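Local coordinates for putative sugar ABC transport system, substrate-binding protein (PDB 5IX8) that probably binds a carbohydrate in the periplasm as the substrate-binding component of a sugar ABC transporter, at residues G19-H24 / F64-S69. Sequence-based numbering, arbitrary orientation.
Sequences GVTVVH and FAQLQS
In the alpha/beta lobe that holds the start of the chain, helix 60-73 packs against one face of the parallel sheet, and Thr21 of strand 17-22 meets Gln66 and Leu67 of that helix. The link is polar on one branch of the threonine and apolar on the other. Thr21 OG1 donates its proton to Gln66 OE1 at 2.7 Å, arriving close to the direction in which the carbonyl points (C=O...donor angle 159°) though tilted 21° from the amide plane. OG1 stands opposite the backbone N (chi1 176°), which turns the hydroxyl to the glutamine and leaves CG2 for the leucine. Gln66 suits its place because an extended chain carries the amide from the helix across to the strand; there NE2 bonds to Val53 O at the end of strand 47-53, so both ends of the amide are used and its flip is settled. This is the Rossmann-like layering of periplasmic binding proteins: strand 17-22 lies between strands 47-53 and 77-80, hydrogen-bonded to each, and its residues face alternately to the two helical layers. Thr21 thus looks to helix 60-73, while Val20 and Val22 touch helix 28-43 behind the sheet. Gln63, one turn before Leu67, adds a bond from NE2 to Thr21 OG1, giving the buried hydroxyl an acceptor role as well. On the apolar side Thr21 CG2 touches Leu67 CD2 at 3.9 Å, the two side chains crossing nearly at right angles. The branched leucine fits here by filling the layer between sheet and helix, where it also reaches Ala78 and Val91.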
# COMPACT_ATOMS: atom_id res chain seq x y z
N GLY A 19 -11.17 -8.25 -13.74
CA GLY A 19 -11.36 -8.97 -12.48
C GLY A 19 -10.28 -8.49 -11.52
O GLY A 19 -9.13 -8.35 -11.92
N VAL A 20 -10.66 -8.26 -10.26
CA VAL A 20 -9.78 -7.68 -9.25
C VAL A 20 -9.69 -8.63 -8.07
O VAL A 20 -10.72 -9.04 -7.52
CB VAL A 20 -10.31 -6.32 -8.75
CG1 VAL A 20 -9.38 -5.71 -7.67
CG2 VAL A 20 -10.54 -5.35 -9.92
N THR A 21 -8.46 -8.96 -7.64
CA THR A 21 -8.29 -9.62 -6.35
C THR A 21 -7.23 -8.90 -5.52
O THR A 21 -6.12 -8.65 -5.99
CB THR A 21 -7.94 -11.11 -6.51
OG1 THR A 21 -7.69 -11.66 -5.22
CG2 THR A 21 -6.74 -11.35 -7.42
N VAL A 22 -7.57 -8.57 -4.27
CA VAL A 22 -6.66 -7.91 -3.36
C VAL A 22 -6.58 -8.73 -2.09
O VAL A 22 -7.30 -9.71 -1.93
CB VAL A 22 -7.09 -6.46 -3.05
CG1 VAL A 22 -6.98 -5.57 -4.31
CG2 VAL A 22 -8.52 -6.44 -2.43
N VAL A 23 -5.69 -8.32 -1.17
CA VAL A 23 -5.44 -9.15 0.01
C VAL A 23 -6.66 -9.14 0.93
O VAL A 23 -7.13 -10.20 1.37
CB VAL A 23 -4.18 -8.67 0.77
CG1 VAL A 23 -3.95 -9.59 2.00
CG2 VAL A 23 -2.96 -8.68 -0.16
N HIS A 24 -7.16 -7.95 1.25
CA HIS A 24 -8.23 -7.79 2.21
C HIS A 24 -8.83 -6.40 2.01
O HIS A 24 -8.20 -5.50 1.44
CB HIS A 24 -7.72 -7.99 3.66
CG HIS A 24 -6.81 -6.90 4.12
ND1 HIS A 24 -7.27 -5.65 4.51
CD2 HIS A 24 -5.46 -6.86 4.26
CE1 HIS A 24 -6.24 -4.90 4.86
NE2 HIS A 24 -5.13 -5.60 4.70
N PHE A 64 -4.95 -17.79 -6.17
CA PHE A 64 -4.75 -18.55 -7.41
C PHE A 64 -6.10 -18.99 -7.97
O PHE A 64 -6.33 -18.93 -9.19
CB PHE A 64 -3.91 -19.80 -7.15
CG PHE A 64 -2.46 -19.54 -6.79
CD1 PHE A 64 -1.89 -18.29 -6.87
CD2 PHE A 64 -1.70 -20.60 -6.32
CE1 PHE A 64 -0.56 -18.09 -6.55
CE2 PHE A 64 -0.37 -20.42 -5.97
CZ PHE A 64 0.21 -19.18 -6.09
N ALA A 65 -6.99 -19.47 -7.10
CA ALA A 65 -8.29 -19.94 -7.56
C ALA A 65 -9.10 -18.78 -8.13
O ALA A 65 -9.82 -18.95 -9.13
CB ALA A 65 -9.04 -20.62 -6.42
N GLN A 66 -8.99 -17.61 -7.51
CA GLN A 66 -9.71 -16.44 -8.01
C GLN A 66 -9.21 -16.04 -9.39
O GLN A 66 -10.01 -15.71 -10.27
CB GLN A 66 -9.60 -15.28 -7.03
CG GLN A 66 -10.42 -15.54 -5.76
CD GLN A 66 -9.96 -14.73 -4.59
OE1 GLN A 66 -9.01 -13.95 -4.70
NE2 GLN A 66 -10.63 -14.91 -3.44
N LEU A 67 -7.89 -16.03 -9.58
CA LEU A 67 -7.35 -15.67 -10.89
C LEU A 67 -7.77 -16.68 -11.95
O LEU A 67 -8.12 -16.31 -13.06
CB LEU A 67 -5.82 -15.58 -10.79
CG LEU A 67 -5.36 -14.39 -9.94
CD1 LEU A 67 -3.89 -14.54 -9.47
CD2 LEU A 67 -5.53 -13.09 -10.72
N GLN A 68 -7.79 -17.97 -11.58
CA GLN A 68 -8.28 -18.98 -12.51
C GLN A 68 -9.74 -18.76 -12.88
O GLN A 68 -10.12 -18.93 -14.05
CB GLN A 68 -8.07 -20.36 -11.90
CG GLN A 68 -6.60 -20.74 -11.94
CD GLN A 68 -6.16 -21.00 -13.37
OE1 GLN A 68 -6.92 -21.57 -14.18
NE2 GLN A 68 -4.93 -20.56 -13.70
N SER A 69 -10.57 -18.36 -11.92
CA SER A 69 -11.98 -18.14 -12.25
C SER A 69 -12.16 -16.94 -13.18
O SER A 69 -13.14 -16.89 -13.94
CB SER A 69 -12.80 -17.95 -10.98
OG SER A 69 -12.52 -16.69 -10.41